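Local coordinates for Tat pathway signal sequence domain protein (Parabacteroides merdae, PDB 4Q9A), which probably acts as a hydrolase of the GDSL-like lipase/acylhydrolase family, cleaving ester-type bonds, although its substrate is not established, at residues F149-G154 with Y202-G207; N106-T111 with P164-F169; F94-L99 with P139-V144. One frame throughout, in Å; residues are numbered along the deposited sequence.

Interaction 1: F149-G154 with Y202-G207; sequences FTLRDG and YWSNDG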
loop_
_atom_site.group_PDB
_atom_site.type_symbol
_atom_site.label_atom_id
_atom_site.label_comp_id
_atom_site.label_asym_id
_atom_site.label_seq_id
_atom_site.Cartn_x
_atom_site.Cartn_y
_atom_site.Cartn_z
ATOM N N PHE A 149 9.447 -16.398 -8.643
ATOM C CA PHE A 149 10.245 -16.625 -7.433
ATOM C C PHE A 149 9.624 -17.590 -6.423
ATOM O O PHE A 149 8.433 -17.892 -6.496
ATOM C CB PHE A 149 10.434 -15.261 -6.710
ATOM C CG PHE A 149 9.113 -14.598 -6.348
ATOM C CD1 PHE A 149 8.467 -14.898 -5.152
ATOM C CD2 PHE A 149 8.480 -13.737 -7.240
ATOM C CE1 PHE A 149 7.211 -14.355 -4.861
ATOM C CE2 PHE A 149 7.235 -13.184 -6.940
ATOM C CZ PHE A 149 6.609 -13.494 -5.751
ATOM N N THR A 150 10.419 -17.955 -5.393
ATOM C CA THR A 150 10.028 -18.785 -4.246
ATOM C C THR A 150 10.864 -18.468 -3.005
ATOM O O THR A 150 12.054 -18.139 -3.110
ATOM C CB THR A 150 10.169 -20.298 -4.513
ATOM O OG1 THR A 150 11.544 -20.595 -4.785
ATOM C CG2 THR A 150 9.233 -20.828 -5.604
ATOM N N LEU A 151 10.251 -18.657 -1.830
ATOM C CA LEU A 151 10.881 -18.568 -0.527
ATOM C C LEU A 151 10.976 -20.040 -0.015
ATOM O O LEU A 151 9.953 -20.684 0.231
ATOM C CB LEU A 151 10.093 -17.614 0.378
ATOM C CG LEU A 151 10.190 -16.105 0.000
ATOM C CD1 LEU A 151 9.046 -15.668 -0.961
ATOM C CD2 LEU A 151 10.189 -15.229 1.247
ATOM N N ARG A 152 12.210 -20.595 -0.008
ATOM C CA ARG A 152 12.552 -21.983 0.315
ATOM C C ARG A 152 11.922 -22.509 1.617
ATOM O O ARG A 152 11.542 -23.697 1.690
ATOM C CB ARG A 152 14.072 -22.154 0.387
ATOM C CG ARG A 152 14.753 -22.133 -0.972
ATOM C CD ARG A 152 16.137 -22.757 -0.953
ATOM N NE ARG A 152 16.757 -22.745 -2.283
ATOM C CZ ARG A 152 17.603 -23.670 -2.728
ATOM N NH1 ARG A 152 17.941 -24.700 -1.959
ATOM N NH2 ARG A 152 18.113 -23.578 -3.951
ATOM N N ASP A 153 11.825 -21.639 2.646
ATOM C CA ASP A 153 11.232 -22.039 3.921
ATOM C C ASP A 153 9.732 -21.690 3.997
ATOM O O ASP A 153 9.181 -21.504 5.085
ATOM C CB ASP A 153 11.998 -21.456 5.120
ATOM C CG ASP A 153 11.962 -22.330 6.380
ATOM O OD1 ASP A 153 11.595 -23.537 6.272
ATOM O OD2 ASP A 153 12.325 -21.819 7.471
ATOM N N GLY A 154 9.074 -21.676 2.841
ATOM C CA GLY A 154 7.633 -21.468 2.749
ATOM C C GLY A 154 6.945 -22.795 2.991
ATOM O O GLY A 154 7.587 -23.851 2.885
ATOM N N TYR A 202 7.416 -14.704 7.218
ATOM C CA TYR A 202 7.050 -13.328 7.525
ATOM C C TYR A 202 6.678 -12.650 6.196
ATOM O O TYR A 202 5.692 -11.912 6.122
ATOM C CB TYR A 202 8.218 -12.605 8.238
ATOM C CG TYR A 202 7.991 -11.129 8.478
ATOM C CD1 TYR A 202 7.235 -10.688 9.560
ATOM C CD2 TYR A 202 8.549 -10.171 7.640
ATOM C CE1 TYR A 202 7.026 -9.330 9.791
ATOM C CE2 TYR A 202 8.363 -8.810 7.872
ATOM C CZ TYR A 202 7.585 -8.394 8.942
ATOM O OH TYR A 202 7.361 -7.063 9.185
ATOM N N TRP A 203 7.457 -12.947 5.145
ATOM C CA TRP A 203 7.310 -12.381 3.813
ATOM C C TRP A 203 6.228 -13.073 3.018
ATOM O O TRP A 203 5.504 -12.408 2.280
ATOM C CB TRP A 203 8.645 -12.476 3.059
ATOM C CG TRP A 203 9.783 -11.820 3.778
ATOM C CD1 TRP A 203 10.714 -12.425 4.569
ATOM C CD2 TRP A 203 10.043 -10.415 3.854
ATOM N NE1 TRP A 203 11.575 -11.485 5.088
ATOM C CE2 TRP A 203 11.176 -10.240 4.681
ATOM C CE3 TRP A 203 9.420 -9.274 3.307
ATOM C CZ2 TRP A 203 11.714 -8.975 4.958
ATOM C CZ3 TRP A 203 9.958 -8.020 3.586
ATOM C CH2 TRP A 203 11.094 -7.882 4.396
ATOM N N SER A 204 6.150 -14.410 3.134
ATOM C CA SER A 204 5.208 -15.284 2.425
ATOM C C SER A 204 5.067 -16.562 3.195
ATOM O O SER A 204 6.067 -17.251 3.403
ATOM C CB SER A 204 5.694 -15.581 1.007
ATOM O OG SER A 204 5.169 -16.824 0.566
ATOM N N ASN A 205 3.838 -16.909 3.595
ATOM C CA ASN A 205 3.624 -18.107 4.397
ATOM C C ASN A 205 3.825 -19.414 3.595
ATOM O O ASN A 205 4.454 -20.328 4.129
ATOM C CB ASN A 205 2.264 -18.086 5.075
ATOM C CG ASN A 205 2.087 -19.233 6.042
ATOM O OD1 ASN A 205 1.529 -20.268 5.682
ATOM N ND2 ASN A 205 2.615 -19.110 7.261
ATOM N N ASP A 206 3.338 -19.490 2.331
ATOM C CA ASP A 206 3.481 -20.707 1.516
ATOM C C ASP A 206 4.776 -20.736 0.665
ATOM O O ASP A 206 5.147 -21.805 0.157
ATOM C CB ASP A 206 2.260 -20.932 0.613
ATOM C CG ASP A 206 1.823 -19.747 -0.226
ATOM O OD1 ASP A 206 2.697 -19.044 -0.767
ATOM O OD2 ASP A 206 0.607 -19.567 -0.398
ATOM N N GLY A 207 5.443 -19.585 0.534
ATOM C CA GLY A 207 6.671 -19.451 -0.248
ATOM C C GLY A 207 6.425 -19.143 -1.716
ATOM O O GLY A 207 7.371 -18.978 -2.482
#

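Interaction 2: N106-T111 with P164-F169; sequences NDYWHT and PMFDEF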
loop_
_atom_site.group_PDB
_atom_site.type_symbol
_atom_site.label_atom_id
_atom_site.label_comp_id
_atom_site.label_asym_id
_atom_site.label_seq_id
_atom_site.Cartn_x
_atom_site.Cartn_y
_atom_site.Cartn_z
ATOM N N ASN A 106 3.349 -21.179 -11.592
ATOM C CA ASN A 106 2.316 -22.192 -11.836
ATOM C C ASN A 106 2.755 -23.182 -12.920
ATOM O O ASN A 106 2.499 -24.383 -12.802
ATOM C CB ASN A 106 0.996 -21.532 -12.201
ATOM C CG ASN A 106 0.304 -20.911 -11.018
ATOM O OD1 ASN A 106 0.412 -21.386 -9.886
ATOM N ND2 ASN A 106 -0.435 -19.840 -11.255
ATOM N N ASP A 107 3.499 -22.669 -13.915
ATOM C CA ASP A 107 4.092 -23.371 -15.044
ATOM C C ASP A 107 5.071 -24.463 -14.596
ATOM O O ASP A 107 5.522 -25.285 -15.417
ATOM C CB ASP A 107 4.807 -22.352 -15.928
ATOM C CG ASP A 107 3.865 -21.329 -16.504
ATOM O OD1 ASP A 107 3.461 -20.406 -15.753
ATOM O OD2 ASP A 107 3.487 -21.477 -17.681
ATOM N N TYR A 108 5.421 -24.445 -13.295
ATOM C CA TYR A 108 6.248 -25.458 -12.661
ATOM C C TYR A 108 5.423 -26.167 -11.580
ATOM O O TYR A 108 5.279 -27.386 -11.622
ATOM C CB TYR A 108 7.553 -24.870 -12.087
ATOM C CG TYR A 108 8.423 -25.938 -11.468
ATOM C CD1 TYR A 108 9.167 -26.804 -12.263
ATOM C CD2 TYR A 108 8.442 -26.139 -10.089
ATOM C CE1 TYR A 108 9.932 -27.827 -11.701
ATOM C CE2 TYR A 108 9.196 -27.165 -9.515
ATOM C CZ TYR A 108 9.955 -27.997 -10.326
ATOM O OH TYR A 108 10.721 -28.997 -9.777
ATOM N N TRP A 109 4.872 -25.398 -10.624
ATOM C CA TRP A 109 4.113 -25.917 -9.491
ATOM C C TRP A 109 2.987 -26.888 -9.880
ATOM O O TRP A 109 2.816 -27.916 -9.221
ATOM C CB TRP A 109 3.526 -24.755 -8.688
ATOM C CG TRP A 109 3.092 -25.102 -7.293
ATOM C CD1 TRP A 109 3.444 -26.202 -6.562
ATOM C CD2 TRP A 109 2.289 -24.289 -6.432
ATOM N NE1 TRP A 109 2.883 -26.137 -5.309
ATOM C CE2 TRP A 109 2.175 -24.966 -5.199
ATOM C CE3 TRP A 109 1.669 -23.036 -6.577
ATOM C CZ2 TRP A 109 1.450 -24.443 -4.125
ATOM C CZ3 TRP A 109 0.953 -22.518 -5.508
ATOM C CH2 TRP A 109 0.856 -23.213 -4.299
ATOM N N HIS A 110 2.235 -26.574 -10.938
ATOM C CA HIS A 110 1.108 -27.406 -11.349
ATOM C C HIS A 110 1.552 -28.759 -11.935
ATOM O O HIS A 110 0.707 -29.639 -12.096
ATOM C CB HIS A 110 0.190 -26.643 -12.303
ATOM C CG HIS A 110 -0.558 -25.532 -11.635
ATOM N ND1 HIS A 110 -1.495 -24.796 -12.315
ATOM C CD2 HIS A 110 -0.484 -25.076 -10.365
ATOM C CE1 HIS A 110 -1.960 -23.918 -11.449
ATOM N NE2 HIS A 110 -1.385 -24.053 -10.261
ATOM N N THR A 111 2.877 -28.945 -12.191
ATOM C CA THR A 111 3.426 -30.234 -12.639
ATOM C C THR A 111 3.447 -31.161 -11.430
ATOM O O THR A 111 3.358 -32.381 -11.574
ATOM C CB THR A 111 4.831 -30.113 -13.269
ATOM O OG1 THR A 111 5.794 -29.854 -12.242
ATOM C CG2 THR A 111 4.913 -29.068 -14.380
ATOM N N PRO A 164 17.246 -27.952 -8.417
ATOM C CA PRO A 164 17.480 -26.728 -9.219
ATOM C C PRO A 164 16.530 -26.498 -10.398
ATOM O O PRO A 164 16.675 -25.496 -11.099
ATOM C CB PRO A 164 18.901 -26.951 -9.750
ATOM C CG PRO A 164 18.998 -28.442 -9.928
ATOM C CD PRO A 164 18.160 -29.041 -8.821
HETATM N N MSE A 165 15.583 -27.422 -10.628
HETATM C CA MSE A 165 14.616 -27.398 -11.735
HETATM C C MSE A 165 14.011 -26.024 -11.980
HETATM O O MSE A 165 14.045 -25.532 -13.112
HETATM C CB MSE A 165 13.463 -28.376 -11.465
HETATM C CG MSE A 165 13.831 -29.842 -11.595
HETATM SE SE MSE A 165 14.875 -30.467 -10.096
HETATM C CE MSE A 165 13.525 -30.530 -8.682
ATOM N N PHE A 166 13.456 -25.413 -10.918
ATOM C CA PHE A 166 12.765 -24.135 -11.019
ATOM C C PHE A 166 13.703 -22.982 -11.429
ATOM O O PHE A 166 13.243 -22.063 -12.118
ATOM C CB PHE A 166 11.997 -23.788 -9.732
ATOM C CG PHE A 166 11.105 -22.571 -9.871
ATOM C CD1 PHE A 166 9.959 -22.613 -10.665
ATOM C CD2 PHE A 166 11.431 -21.368 -9.235
ATOM C CE1 PHE A 166 9.143 -21.485 -10.802
ATOM C CE2 PHE A 166 10.613 -20.240 -9.372
ATOM C CZ PHE A 166 9.476 -20.306 -10.154
ATOM N N ASP A 167 15.013 -23.052 -11.077
ATOM C CA ASP A 167 16.003 -22.021 -11.431
ATOM C C ASP A 167 16.077 -21.800 -12.957
ATOM O O ASP A 167 16.402 -20.698 -13.398
ATOM C CB ASP A 167 17.390 -22.369 -10.878
ATOM C CG ASP A 167 17.436 -22.718 -9.393
ATOM O OD1 ASP A 167 16.513 -22.283 -8.644
ATOM O OD2 ASP A 167 18.414 -23.404 -8.967
ATOM N N GLU A 168 15.717 -22.837 -13.747
ATOM C CA GLU A 168 15.688 -22.821 -15.212
ATOM C C GLU A 168 14.578 -21.919 -15.722
ATOM O O GLU A 168 14.725 -21.315 -16.788
ATOM C CB GLU A 168 15.536 -24.243 -15.766
ATOM C CG GLU A 168 16.806 -25.071 -15.607
ATOM C CD GLU A 168 18.088 -24.437 -16.127
ATOM O OE1 GLU A 168 18.106 -24.000 -17.300
ATOM O OE2 GLU A 168 19.072 -24.361 -15.356
ATOM N N PHE A 169 13.486 -21.807 -14.938
ATOM C CA PHE A 169 12.334 -20.952 -15.218
ATOM C C PHE A 169 12.719 -19.486 -15.029
ATOM O O PHE A 169 12.349 -18.646 -15.847
ATOM C CB PHE A 169 11.138 -21.338 -14.333
ATOM C CG PHE A 169 10.375 -22.550 -14.831
ATOM C CD1 PHE A 169 10.900 -23.829 -14.698
ATOM C CD2 PHE A 169 9.133 -22.408 -15.435
ATOM C CE1 PHE A 169 10.211 -24.941 -15.182
ATOM C CE2 PHE A 169 8.434 -23.525 -15.906
ATOM C CZ PHE A 169 8.978 -24.786 -15.772
#

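Interaction 3: F94-L99 with P139-V144; sequences FQPDVL and PNTQIV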
loop_
_atom_site.group_PDB
_atom_site.type_symbol
_atom_site.label_atom_id
_atom_site.label_comp_id
_atom_site.label_asym_id
_atom_site.label_seq_id
_atom_site.Cartn_x
_atom_site.Cartn_y
_atom_site.Cartn_z
ATOM N N PHE A 94 -6.971 -3.090 -23.844
ATOM C CA PHE A 94 -6.603 -1.969 -22.992
ATOM C C PHE A 94 -5.673 -1.003 -23.680
ATOM O O PHE A 94 -5.557 0.146 -23.225
ATOM C CB PHE A 94 -5.924 -2.489 -21.709
ATOM C CG PHE A 94 -6.883 -3.163 -20.779
ATOM C CD1 PHE A 94 -7.202 -4.509 -20.937
ATOM C CD2 PHE A 94 -7.508 -2.449 -19.768
ATOM C CE1 PHE A 94 -8.122 -5.131 -20.091
ATOM C CE2 PHE A 94 -8.423 -3.078 -18.907
ATOM C CZ PHE A 94 -8.713 -4.417 -19.069
ATOM N N GLN A 95 -4.961 -1.483 -24.734
ATOM C CA GLN A 95 -3.917 -0.746 -25.452
ATOM C C GLN A 95 -2.930 -0.178 -24.412
ATOM O O GLN A 95 -2.762 1.044 -24.337
ATOM C CB GLN A 95 -4.521 0.337 -26.346
ATOM C CG GLN A 95 -5.084 -0.215 -27.619
ATOM C CD GLN A 95 -5.890 0.827 -28.314
ATOM O OE1 GLN A 95 -5.371 1.877 -28.712
ATOM N NE2 GLN A 95 -7.191 0.565 -28.442
ATOM N N PRO A 96 -2.350 -1.037 -23.528
ATOM C CA PRO A 96 -1.488 -0.508 -22.462
ATOM C C PRO A 96 -0.209 0.159 -22.950
ATOM O O PRO A 96 0.493 -0.357 -23.831
ATOM C CB PRO A 96 -1.157 -1.747 -21.622
ATOM C CG PRO A 96 -1.333 -2.905 -22.566
ATOM C CD PRO A 96 -2.470 -2.509 -23.432
ATOM N N ASP A 97 0.094 1.309 -22.348
ATOM C CA ASP A 97 1.317 2.058 -22.607
ATOM C C ASP A 97 2.495 1.340 -21.911
ATOM O O ASP A 97 3.623 1.302 -22.431
ATOM C CB ASP A 97 1.141 3.511 -22.132
ATOM C CG ASP A 97 0.137 4.295 -22.979
ATOM O OD1 ASP A 97 0.323 4.365 -24.210
ATOM O OD2 ASP A 97 -0.826 4.846 -22.408
ATOM N N VAL A 98 2.200 0.743 -20.741
ATOM C CA VAL A 98 3.130 -0.018 -19.910
ATOM C C VAL A 98 2.424 -1.306 -19.478
ATOM O O VAL A 98 1.386 -1.259 -18.814
ATOM C CB VAL A 98 3.647 0.807 -18.703
ATOM C CG1 VAL A 98 4.520 -0.035 -17.782
ATOM C CG2 VAL A 98 4.408 2.032 -19.174
ATOM N N LEU A 99 2.977 -2.445 -19.876
ATOM C CA LEU A 99 2.423 -3.751 -19.542
ATOM C C LEU A 99 3.411 -4.520 -18.655
ATOM O O LEU A 99 4.587 -4.594 -18.966
ATOM C CB LEU A 99 2.085 -4.526 -20.844
ATOM C CG LEU A 99 1.770 -6.019 -20.737
ATOM C CD1 LEU A 99 0.405 -6.268 -20.104
ATOM C CD2 LEU A 99 1.867 -6.663 -22.074
ATOM N N PRO A 139 3.064 -2.305 -30.848
ATOM C CA PRO A 139 4.500 -2.025 -31.004
ATOM C C PRO A 139 5.080 -0.908 -30.131
ATOM O O PRO A 139 6.305 -0.830 -30.034
ATOM C CB PRO A 139 4.628 -1.673 -32.482
ATOM C CG PRO A 139 3.295 -1.288 -32.915
ATOM C CD PRO A 139 2.349 -2.107 -32.126
ATOM N N ASN A 140 4.247 -0.082 -29.474
ATOM C CA ASN A 140 4.748 0.994 -28.601
ATOM C C ASN A 140 4.647 0.656 -27.115
ATOM O O ASN A 140 5.018 1.478 -26.270
ATOM C CB ASN A 140 4.004 2.293 -28.850
ATOM C CG ASN A 140 4.039 2.759 -30.274
ATOM O OD1 ASN A 140 2.989 2.994 -30.877
ATOM N ND2 ASN A 140 5.232 2.880 -30.842
ATOM N N THR A 141 4.146 -0.531 -26.782
ATOM C CA THR A 141 4.022 -0.925 -25.388
ATOM C C THR A 141 5.406 -1.228 -24.794
ATOM O O THR A 141 6.220 -1.962 -25.392
ATOM C CB THR A 141 3.065 -2.112 -25.241
ATOM O OG1 THR A 141 1.779 -1.688 -25.715
ATOM C CG2 THR A 141 2.934 -2.589 -23.789
ATOM N N GLN A 142 5.643 -0.644 -23.611
ATOM C CA GLN A 142 6.815 -0.861 -22.807
ATOM C C GLN A 142 6.497 -2.034 -21.889
ATOM O O GLN A 142 5.547 -1.962 -21.101
ATOM C CB GLN A 142 7.145 0.408 -22.027
ATOM C CG GLN A 142 7.590 1.567 -22.883
ATOM C CD GLN A 142 7.895 2.771 -22.030
ATOM O OE1 GLN A 142 8.928 2.848 -21.344
ATOM N NE2 GLN A 142 7.013 3.748 -22.064
ATOM N N ILE A 143 7.250 -3.142 -22.032
ATOM C CA ILE A 143 7.035 -4.336 -21.218
ATOM C C ILE A 143 8.005 -4.362 -20.004
ATOM O O ILE A 143 9.200 -4.051 -20.114
ATOM C CB ILE A 143 7.126 -5.649 -22.049
ATOM C CG1 ILE A 143 6.273 -5.580 -23.316
ATOM C CG2 ILE A 143 6.740 -6.866 -21.196
ATOM C CD1 ILE A 143 6.507 -6.712 -24.295
ATOM N N VAL A 144 7.432 -4.738 -18.846
ATOM C CA VAL A 144 8.055 -4.976 -17.557
ATOM C C VAL A 144 7.835 -6.455 -17.312
ATOM O O VAL A 144 6.716 -6.861 -17.004
ATOM C CB VAL A 144 7.506 -4.097 -16.389
ATOM C CG1 VAL A 144 8.330 -4.295 -15.134
ATOM C CG2 VAL A 144 7.460 -2.631 -16.755
#

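Interaction 1: F149-G154 with Y202-G207
Two glycines meet backbone to backbone, with Gly154 CA and Gly207 CA only 3.7 Å apart. A CB on either would run into the main chain of the other segment, so an approach this close probably requires glycine at both positions; Gly207 also has a positive phi of 88°. Nearby the chains are joined by a hydrogen bond from Leu151 N to Gly207 O, 3.0 Å. Leu151 begins a type I turn closed by Gly154 N on Leu151 O at 2.9 Å. The Leu151 side chain, with CG beside its own backbone N (chi1 -71°), crosses that of Trp203 at about a right angle. Its two methyls divide the work: CD2 reaches Trp203 CB at 3.6 Å, while CD1 lies 3.9 Å from Ser204 CB. Ser204 braces the glycine, its OG accepting from Gly207 N at 2.8 Å in an ST motif and also hydrogen-bonded to His209 O. Asp206 turns away from this seam, and OD1 takes the backbone N-H groups of Val208 and His209. Asp206 and His209 are the ends of an Asp-x-x-His sequence that in SGNH hydrolases carries the catalytic acid and base, probably also here. The contact thus relies on main-chain bonding and the packing of Leu151 on Trp203 and Ser204, with the serine hydroxyl and the carboxylate shaping the loop that leads to His209.

Interaction 2: N106-T111 with P164-F169
The first turns of helix 106-113 face the chain leading into helix 167-179 and its first turn, and no hydrogen bond passes between them: the closest alpha carbons, Tyr108 CA and Phe166 CA, are 6.8 Å apart, so side chains fill the interval. Tyr108 carries most of the contact. With CG anti to the backbone N (chi1 -178°), its ring reaches out among Met165, Phe166 and Phe169. Its edge is directed at the face of Phe169 in an offset edge-to-face pair, centroids 5.5 Å apart and planes at 70°, and Tyr108 CB sits over that ring in a CH-pi contact, 4.0 Å from the centroid. Phe166 brings CD1, at the edge of its ring, to within 3.6 Å of Tyr108 CB, while its own CB lies over a face of the tyrosine. Farther out, the CB of selenomethionine Met165 packs 3.6 Å from Tyr108 CE1, and the phenol OH is hydrogen-bonded to Lys161 O. Trp162 extends the aromatic cluster. Tyr108 O accepts from both Thr111 N and Thr111 OG1, the hydroxyl at 2.6 Å. Cohesion across the contact is apolar and aromatic, while the polar ends of the buried tyrosine are satisfied by main chain and threonine.

Interaction 3: F94-L99 with P139-V144
The loops entering strands 98-102 and 142-146 bring the two strands together in parallel, Val98 level with Gln142 and Leu99 with Ile143, in the five-stranded sheet of the alpha/beta/alpha SGNH hydrolase fold. They are the two strands of a beta-alpha-beta crossover whose connection includes helices 106-113 and 120-137. Three main-chain bonds join them in the alternating parallel pattern: Gln142 N to Asp97 O at 3.0 Å, Leu99 N to Gln142 O at 2.9 Å, and Val144 N to Leu99 O at 2.9 Å. Leu99 and Ile143 point to the face covered by helix 120-137, where both touch Thr134. Val98 and Gln142 occupy the opposite face; there Val98 CG1 meets Val144 CG2 at 4.1 Å, and Val144 continues on to Trp222 of helix 212-226. The extended Gln142 side chain gives its NE2 to Asn15 O, while Asp97 OD2 accepts from Val21 N on the next strand. Just before the strands begin, Thr141 adds a side-chain bond: OG1 donates to Pro96 O at 2.6 Å, approaching nearly along the C=O axis. A valine here would probably leave Pro96 O without this donor and the turn before the strands without its side-chain tie to segment 94-99. The same chi1 of -61° that sets Thr141 OG1 beside its own backbone N turns the other branch inward, so that Thr141 CG2 packs 3.6 Å from Leu99 CB.

In the fold
From the N terminus, segment 94-99 comes first, leading through strand 98-102 to 106-111, which follows directly. The chain then runs along helix 120-137 to 139-144, where interaction 3 closes its loop. Segment 149-154 lies just beyond strand 142-146; 164-169 next closes interaction 2, and 202-207 closes interaction 1. Interaction 2 therefore crosses both others, whereas interactions 3 and 1 stand in series. Interaction 3 joins the starts of two central strands, about 30 Å, centre to centre, from interaction 1 and across the chain's centre. Interactions 1 and 2 tie together the loop after strand 142-146, helix 106-113, the start of helix 167-179 and the end of helix 200-203, and they touch where Thr150 CG2 packs against Phe166 CE2.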